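Local coordinates for S-layer domain-containing protein (Ruminiclostridium thermocellum ATCC 27405, PDB 4QVS) that is of unknown function but carries a concanavalin A-like lectin/glucanase domain, consistent with, though not proof of, a carbohydrate-related role at the bacterial cell surface, at residues P86-F91 / M100-E105; D107-F112 / T124-S129. All coordinates share one frame; numbering follows the deposited sequence.

Interaction 1 (P86-F91 / M100-E105); sequences PIFDFF and MRLTAE
Phe88 lays one face of its ring over Leu102, whose CB sits 3.6 Å from the Phe88 ring centroid and only 17° off the ring normal, a CH-pi contact displaced toward the rim. The ring gets there because CG of Phe88 stands between its own backbone N and carbonyl carbon (chi1 71°), which swings the ring back over the neighbouring strand. CD2 of Leu102 continues the contact, 3.7 Å from CE2 of Phe88, and the same methyl meets CD1 of Ile87. That CD1 also reaches along the partner strand, so Ile87 spans from Leu102 past the carbonyl carbon of Thr103 to Ala104. Mid-way lies a classic beta bulge in the antiparallel hairpin of strands 85-91 and 99-104, part of a concanavalin A-like domain: Ile87 and Phe88 both face Leu102, and its O accepts from Ile87 N at 2.8 Å and from Phe88 N at 3.2 Å. Beyond the bulge the register is regular, and Phe90 N gives Met100 O a nearly straight bond. On the face of Phe88 and Leu102, Met100, a selenomethionine extended beyond CG, brings its CE to 4.2 Å from CD2 of Phe90; Ile73 of strand 71-79 touches Phe88 and Phe90 there. The opposite face carries Asp89 and Arg101 beside Pro86 and Thr103. Asp89 CB and Arg101 CG meet at 3.9 Å, but the carboxylate and guanidinium planes are 53° apart and the charged ends go to other partners: Asp89 OD2 to His183 of the second subunit, Arg101 to Glu122 and to Asp190 of the second subunit.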
ATOM      1  N   PRO A  86      13.416   1.618 -12.910  1.00 53.18           N
ATOM      2  CA  PRO A  86      13.595   3.049 -12.613  1.00 52.79           C
ATOM      3  C   PRO A  86      12.460   3.836 -13.202  1.00 52.60           C
ATOM      4  O   PRO A  86      12.094   3.581 -14.332  1.00 45.77           O
ATOM      5  CB  PRO A  86      14.908   3.417 -13.341  1.00 52.45           C
ATOM      6  CG  PRO A  86      15.064   2.391 -14.412  1.00 49.65           C
ATOM      7  CD  PRO A  86      14.051   1.266 -14.189  1.00 53.44           C
ATOM      8  N   ILE A  87      11.868   4.746 -12.434  1.00 54.13           N
ATOM      9  CA  ILE A  87      10.816   5.580 -12.969  1.00 50.57           C
ATOM     10  C   ILE A  87      11.440   6.896 -13.419  1.00 44.60           C
ATOM     11  O   ILE A  87      11.177   7.355 -14.527  1.00 48.47           O
ATOM     12  CB  ILE A  87       9.698   5.820 -11.930  1.00 50.27           C
ATOM     13  CG1 ILE A  87       9.018   4.489 -11.557  1.00 52.78           C
ATOM     14  CG2 ILE A  87       8.692   6.773 -12.530  1.00 46.41           C
ATOM     15  CD1 ILE A  87       7.985   4.598 -10.454  1.00 55.81           C
ATOM     16  N   PHE A  88      12.206   7.531 -12.531  1.00 43.56           N
ATOM     17  CA  PHE A  88      12.991   8.716 -12.894  1.00 45.89           C
ATOM     18  C   PHE A  88      14.352   8.710 -12.169  1.00 43.30           C
ATOM     19  O   PHE A  88      14.536   8.074 -11.112  1.00 46.43           O
ATOM     20  CB  PHE A  88      12.257  10.073 -12.749  1.00 44.56           C
ATOM     21  CG  PHE A  88      12.015  10.524 -11.342  1.00 44.23           C
ATOM     22  CD1 PHE A  88      13.055  10.885 -10.502  1.00 46.24           C
ATOM     23  CD2 PHE A  88      10.700  10.679 -10.870  1.00 46.99           C
ATOM     24  CE1 PHE A  88      12.827  11.306  -9.215  1.00 46.70           C
ATOM     25  CE2 PHE A  88      10.473  11.135  -9.603  1.00 43.38           C
ATOM     26  CZ  PHE A  88      11.519  11.449  -8.768  1.00 51.01           C
ATOM     27  N   ASP A  89      15.284   9.465 -12.707  1.00 45.28           N
ATOM     28  CA  ASP A  89      16.644   9.507 -12.132  1.00 43.32           C
ATOM     29  C   ASP A  89      17.257  10.805 -12.579  1.00 42.89           C
ATOM     30  O   ASP A  89      17.234  11.129 -13.746  1.00 44.90           O
ATOM     31  CB  ASP A  89      17.384   8.251 -12.549  1.00 42.47           C
ATOM     32  CG  ASP A  89      18.837   8.234 -12.162  1.00 46.75           C
ATOM     33  OD1 ASP A  89      19.265   8.874 -11.206  1.00 44.63           O
ATOM     34  OD2 ASP A  89      19.540   7.433 -12.782  1.00 41.46           O
ATOM     35  N   PHE A  90      17.657  11.596 -11.589  1.00 44.70           N
ATOM     36  CA  PHE A  90      18.305  12.849 -11.778  1.00 42.56           C
ATOM     37  C   PHE A  90      19.602  12.655 -11.029  1.00 49.03           C
ATOM     38  O   PHE A  90      19.623  12.379  -9.824  1.00 47.15           O
ATOM     39  CB  PHE A  90      17.513  14.022 -11.222  1.00 46.44           C
ATOM     40  CG  PHE A  90      16.174  14.213 -11.892  1.00 47.20           C
ATOM     41  CD1 PHE A  90      16.055  14.943 -13.054  1.00 55.67           C
ATOM     42  CD2 PHE A  90      15.036  13.631 -11.354  1.00 52.15           C
ATOM     43  CE1 PHE A  90      14.807  15.114 -13.664  1.00 53.13           C
ATOM     44  CE2 PHE A  90      13.785  13.802 -11.952  1.00 54.33           C
ATOM     45  CZ  PHE A  90      13.673  14.537 -13.108  1.00 55.02           C
ATOM     46  N   PHE A  91      20.700  12.792 -11.756  1.00 45.38           N
ATOM     47  CA  PHE A  91      22.012  12.445 -11.204  1.00 46.31           C
ATOM     48  C   PHE A  91      23.118  13.412 -11.670  1.00 46.12           C
ATOM     49  O   PHE A  91      23.013  14.028 -12.709  1.00 45.69           O
ATOM     50  CB  PHE A  91      22.331  10.994 -11.629  1.00 45.66           C
ATOM     51  CG  PHE A  91      22.340  10.764 -13.139  1.00 49.60           C
ATOM     52  CD1 PHE A  91      21.163  10.563 -13.840  1.00 48.33           C
ATOM     53  CD2 PHE A  91      23.544  10.719 -13.842  1.00 52.97           C
ATOM     54  CE1 PHE A  91      21.167  10.359 -15.200  1.00 46.93           C
ATOM     55  CE2 PHE A  91      23.566  10.520 -15.219  1.00 55.63           C
ATOM     56  CZ  PHE A  91      22.383  10.331 -15.905  1.00 52.48           C
HETATM   57  N   MSE A 100      19.219  11.272  -7.246  1.00 48.47           N
HETATM   58  CA  MSE A 100      17.927  10.995  -6.612  1.00 49.08           C
HETATM   59  C   MSE A 100      17.174  10.262  -7.685  1.00 50.74           C
HETATM   60  O   MSE A 100      17.257  10.598  -8.857  1.00 49.71           O
HETATM   61  CB  MSE A 100      17.310  12.194  -5.914  1.00 54.44           C
HETATM   62  CG  MSE A 100      16.551  13.102  -6.855  1.00 59.43           C
HETATM   63 SE   MSE A 100      16.347  14.856  -6.000  0.80 58.46          SE
HETATM   64  CE  MSE A 100      15.261  15.240  -7.532  1.00 53.47           C
ATOM     65  N   ARG A 101      16.492   9.194  -7.282  1.00 47.15           N
ATOM     66  CA  ARG A 101      15.859   8.288  -8.196  1.00 45.89           C
ATOM     67  C   ARG A 101      14.536   7.687  -7.640  1.00 42.40           C
ATOM     68  O   ARG A 101      14.500   7.234  -6.506  1.00 49.19           O
ATOM     69  CB  ARG A 101      16.852   7.178  -8.361  1.00 41.98           C
ATOM     70  CG  ARG A 101      16.506   6.108  -9.356  1.00 47.40           C
ATOM     71  CD  ARG A 101      17.742   5.265  -9.642  1.00 52.33           C
ATOM     72  NE  ARG A 101      18.266   4.565  -8.450  1.00 50.15           N
ATOM     73  CZ  ARG A 101      19.165   3.584  -8.497  1.00 47.97           C
ATOM     74  NH1 ARG A 101      19.665   3.189  -9.652  1.00 51.18           N
ATOM     75  NH2 ARG A 101      19.582   2.986  -7.373  1.00 57.85           N
ATOM     76  N   LEU A 102      13.491   7.654  -8.445  1.00 44.18           N
ATOM     77  CA  LEU A 102      12.202   7.092  -7.975  1.00 47.04           C
ATOM     78  C   LEU A 102      12.124   5.774  -8.683  1.00 49.21           C
ATOM     79  O   LEU A 102      12.369   5.711  -9.885  1.00 51.92           O
ATOM     80  CB  LEU A 102      10.989   7.944  -8.336  1.00 47.95           C
ATOM     81  CG  LEU A 102       9.616   7.369  -7.892  1.00 49.40           C
ATOM     82  CD1 LEU A 102       9.417   7.487  -6.406  1.00 46.38           C
ATOM     83  CD2 LEU A 102       8.503   8.109  -8.594  1.00 53.17           C
ATOM     84  N   THR A 103      11.819   4.707  -7.938  1.00 46.61           N
ATOM     85  CA  THR A 103      11.746   3.412  -8.516  1.00 42.60           C
ATOM     86  C   THR A 103      10.438   2.665  -8.158  1.00 50.81           C
ATOM     87  O   THR A 103       9.814   2.911  -7.113  1.00 48.96           O
ATOM     88  CB  THR A 103      12.902   2.577  -8.018  1.00 48.21           C
ATOM     89  OG1 THR A 103      12.874   2.567  -6.602  1.00 54.70           O
ATOM     90  CG2 THR A 103      14.289   3.193  -8.459  1.00 45.46           C
ATOM     91  N   ALA A 104      10.056   1.795  -9.080  1.00 45.40           N
ATOM     92  CA  ALA A 104       9.021   0.813  -8.890  1.00 59.49           C
ATOM     93  C   ALA A 104       9.722  -0.354  -8.201  1.00 63.12           C
ATOM     94  O   ALA A 104      10.897  -0.651  -8.501  1.00 60.10           O
ATOM     95  CB  ALA A 104       8.460   0.384 -10.230  1.00 58.40           C
ATOM     96  N   GLU A 105       9.034  -0.984  -7.250  1.00 58.18           N
ATOM     97  CA  GLU A 105       9.612  -2.080  -6.481  1.00 64.40           C
ATOM     98  C   GLU A 105       9.090  -3.477  -6.859  1.00 66.94           C
ATOM     99  O   GLU A 105       8.239  -3.621  -7.752  1.00 68.86           O
ATOM    100  CB  GLU A 105       9.433  -1.773  -4.990  1.00 69.03           C
ATOM    101  CG  GLU A 105      10.095  -0.456  -4.589  1.00 61.87           C
ATOM    102  CD  GLU A 105      11.605  -0.504  -4.760  1.00 66.22           C
ATOM    103  OE1 GLU A 105      12.277  -1.069  -3.879  1.00 63.94           O
ATOM    104  OE2 GLU A 105      12.119   0.055  -5.751  1.00 62.38           O
TER

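Interaction 2 (D107-F112 / T124-S129); sequences DGKIKF and TITSGS
Lys109 runs its aliphatic chain along the backbone of Ser127 and Gly128, at the open end of the antiparallel beta hairpin formed by strands 110-115 and 123-126. Its CB lies 3.3 Å from OG of Ser127. With CG set beside the backbone N (chi1 -61°), the chain heads across to the partner segment: CG approaches Gly128 O at 3.8 Å, and CD comes to 3.3 Å from Ser127 O. A bend at chi3 then carries CE past CG2 of Thr126, and NZ ends in a salt bridge with Asp107 OD2 of its own segment, at 3.6 Å, which ties Asp107 to Lys109, two residues on, just ahead of the strand.

Inside the hairpin, Lys111 and Thr126 form a non-hydrogen-bonded pair, and CG and CD of Lys111 pass OG1 of Thr126 before NZ reaches Tyr192 OH of the second subunit. Phe112 and Ile125, the adjacent hydrogen-bonded pair, exchange two backbone bonds and point their side chains the same way, side by side. CD1 of Ile125 touches the Phe112 ring at its edge, near the ring plane, 3.8 Å from CD2. Val141 and Gly158 of the second subunit pack on Phe112 and Ile125, respectively.

Where the strand pairing gives out, a side chain takes over from the backbone. Ser127 N still donates to Ile110 O, but the return bond uses the hydroxyl: Ile110 N reaches Ser127 OG at 2.8 Å, with an N-H...O angle of 159°.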
ATOM      1  N   ASP A 107       6.944  -5.310  -5.936  1.00 73.40           N
ATOM      2  CA  ASP A 107       5.540  -5.631  -5.747  1.00 78.08           C
ATOM      3  C   ASP A 107       4.500  -4.559  -6.042  1.00 75.31           C
ATOM      4  O   ASP A 107       3.320  -4.742  -5.716  1.00 85.64           O
ATOM      5  CB  ASP A 107       5.406  -6.091  -4.301  1.00 82.16           C
ATOM      6  CG  ASP A 107       6.291  -5.283  -3.353  1.00 92.79           C
ATOM      7  OD1 ASP A 107       7.290  -4.619  -3.799  1.00 80.42           O
ATOM      8  OD2 ASP A 107       5.988  -5.336  -2.147  1.00 88.55           O
ATOM      9  N   GLY A 108       4.883  -3.469  -6.692  1.00 65.83           N
ATOM     10  CA  GLY A 108       3.906  -2.396  -6.982  1.00 59.70           C
ATOM     11  C   GLY A 108       4.136  -1.220  -6.054  1.00 54.30           C
ATOM     12  O   GLY A 108       3.612  -0.126  -6.284  1.00 57.03           O
ATOM     13  N   LYS A 109       4.889  -1.438  -4.975  1.00 56.00           N
ATOM     14  CA  LYS A 109       5.308  -0.316  -4.149  1.00 61.06           C
ATOM     15  C   LYS A 109       6.246   0.548  -5.005  1.00 55.66           C
ATOM     16  O   LYS A 109       6.598   0.159  -6.125  1.00 55.46           O
ATOM     17  CB  LYS A 109       6.075  -0.768  -2.925  1.00 66.36           C
ATOM     18  CG  LYS A 109       5.284  -1.661  -2.013  1.00 66.91           C
ATOM     19  CD  LYS A 109       6.009  -1.899  -0.709  1.00 69.40           C
ATOM     20  CE  LYS A 109       7.289  -2.676  -0.880  1.00 73.44           C
ATOM     21  NZ  LYS A 109       7.608  -3.378   0.390  1.00 79.66           N
ATOM     22  N   ILE A 110       6.558   1.734  -4.493  1.00 55.23           N
ATOM     23  CA  ILE A 110       7.476   2.674  -5.133  1.00 61.30           C
ATOM     24  C   ILE A 110       8.434   3.155  -4.062  1.00 62.21           C
ATOM     25  O   ILE A 110       8.094   3.164  -2.876  1.00 60.92           O
ATOM     26  CB  ILE A 110       6.796   3.906  -5.795  1.00 57.08           C
ATOM     27  CG1 ILE A 110       6.008   4.728  -4.786  1.00 58.15           C
ATOM     28  CG2 ILE A 110       5.912   3.477  -6.946  1.00 62.36           C
ATOM     29  CD1 ILE A 110       5.218   5.896  -5.367  1.00 54.13           C
ATOM     30  N   LYS A 111       9.634   3.515  -4.490  1.00 56.09           N
ATOM     31  CA  LYS A 111      10.649   4.002  -3.581  1.00 53.07           C
ATOM     32  C   LYS A 111      11.350   5.209  -4.153  1.00 49.28           C
ATOM     33  O   LYS A 111      11.681   5.268  -5.336  1.00 51.19           O
ATOM     34  CB  LYS A 111      11.712   2.941  -3.346  1.00 52.76           C
ATOM     35  CG  LYS A 111      12.774   3.361  -2.340  1.00 53.81           C
ATOM     36  CD  LYS A 111      13.650   2.191  -1.946  1.00 56.32           C
ATOM     37  CE  LYS A 111      14.602   1.856  -3.092  1.00 55.49           C
ATOM     38  NZ  LYS A 111      15.210   0.508  -2.946  1.00 53.47           N
ATOM     39  N   PHE A 112      11.602   6.156  -3.280  1.00 50.00           N
ATOM     40  CA  PHE A 112      12.319   7.325  -3.648  1.00 50.01           C
ATOM     41  C   PHE A 112      13.582   7.276  -2.827  1.00 52.11           C
ATOM     42  O   PHE A 112      13.556   6.941  -1.669  1.00 49.89           O
ATOM     43  CB  PHE A 112      11.497   8.567  -3.372  1.00 51.29           C
ATOM     44  CG  PHE A 112      12.206   9.807  -3.673  1.00 48.03           C
ATOM     45  CD1 PHE A 112      12.569  10.097  -4.989  1.00 49.49           C
ATOM     46  CD2 PHE A 112      12.549  10.674  -2.672  1.00 49.24           C
ATOM     47  CE1 PHE A 112      13.269  11.250  -5.296  1.00 49.92           C
ATOM     48  CE2 PHE A 112      13.260  11.838  -2.969  1.00 54.16           C
ATOM     49  CZ  PHE A 112      13.621  12.122  -4.290  1.00 50.29           C
ATOM     50  N   THR A 124      15.986   6.723   1.837  1.00 58.30           N
ATOM     51  CA  THR A 124      14.815   6.376   1.068  1.00 56.35           C
ATOM     52  C   THR A 124      13.466   6.587   1.716  1.00 60.23           C
ATOM     53  O   THR A 124      13.361   6.749   2.928  1.00 63.62           O
ATOM     54  CB  THR A 124      14.860   4.888   0.852  1.00 55.32           C
ATOM     55  OG1 THR A 124      14.691   4.265   2.121  1.00 55.87           O
ATOM     56  CG2 THR A 124      16.217   4.482   0.287  1.00 60.98           C
ATOM     57  N   ILE A 125      12.435   6.556   0.873  1.00 59.42           N
ATOM     58  CA  ILE A 125      11.040   6.577   1.315  1.00 63.14           C
ATOM     59  C   ILE A 125      10.388   5.495   0.491  1.00 63.15           C
ATOM     60  O   ILE A 125      10.536   5.482  -0.738  1.00 57.13           O
ATOM     61  CB  ILE A 125      10.291   7.860   0.965  1.00 66.29           C
ATOM     62  CG1 ILE A 125      11.176   9.088   1.115  1.00 70.63           C
ATOM     63  CG2 ILE A 125       9.033   7.965   1.817  1.00 72.40           C
ATOM     64  CD1 ILE A 125      10.558  10.340   0.528  1.00 67.64           C
ATOM     65  N   THR A 126       9.657   4.596   1.139  1.00 62.35           N
ATOM     66  CA  THR A 126       9.024   3.487   0.433  1.00 66.74           C
ATOM     67  C   THR A 126       7.535   3.451   0.720  1.00 65.98           C
ATOM     68  O   THR A 126       7.136   3.606   1.852  1.00 61.27           O
ATOM     69  CB  THR A 126       9.651   2.148   0.859  1.00 64.97           C
ATOM     70  OG1 THR A 126      11.073   2.228   0.732  1.00 69.96           O
ATOM     71  CG2 THR A 126       9.133   1.027  -0.008  1.00 65.51           C
ATOM     72  N   SER A 127       6.708   3.233  -0.296  1.00 67.93           N
ATOM     73  CA  SER A 127       5.256   3.167  -0.072  1.00 59.48           C
ATOM     74  C   SER A 127       4.826   1.901   0.715  1.00 65.24           C
ATOM     75  O   SER A 127       5.606   0.953   0.859  1.00 63.33           O
ATOM     76  CB  SER A 127       4.503   3.290  -1.393  1.00 55.52           C
ATOM     77  OG  SER A 127       4.821   2.255  -2.297  1.00 53.14           O
ATOM     78  N   GLY A 128       3.595   1.902   1.235  1.00 65.46           N
ATOM     79  CA  GLY A 128       3.074   0.801   2.091  1.00 66.70           C
ATOM     80  C   GLY A 128       2.737  -0.526   1.422  1.00 65.25           C
ATOM     81  O   GLY A 128       2.449  -0.574   0.235  1.00 64.71           O
ATOM     82  N   SER A 129       2.792  -1.620   2.181  1.00 72.76           N
ATOM     83  CA  SER A 129       2.415  -2.939   1.655  1.00 73.53           C
ATOM     84  C   SER A 129       0.867  -2.996   1.583  1.00 69.60           C
ATOM     85  O   SER A 129       0.187  -2.148   2.159  1.00 69.45           O
ATOM     86  CB  SER A 129       2.926  -4.086   2.548  1.00 75.12           C
ATOM     87  OG  SER A 129       4.194  -3.805   3.099  1.00 80.88           O
TER

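Thr103 of interaction 1 and Lys111 of interaction 2 meet where the two hairpins join one four-stranded antiparallel sheet, in which the inner strands 99-104 and 110-115 are neighbours. The centres of the contacts are 12 Å apart. The seam includes Thr103 N and Lys111 O, 2.7 Å apart and probably hydrogen-bonded, a hydrogen bond from Thr103 OG1 to the same Lys111 O, and a long, weak ion pair between Glu105 OE1 and Lys111 NZ at 3.5 Å. Phe112 brings its ring against Met100 and Leu102, so the apolar face is continuous across both contacts. Both also meet the second subunit, where residues 88-91 extend the sheet by an antiparallel ladder. The sodium ligands Met10, Asp12, Asn45 and Asn47 belong to neither contact.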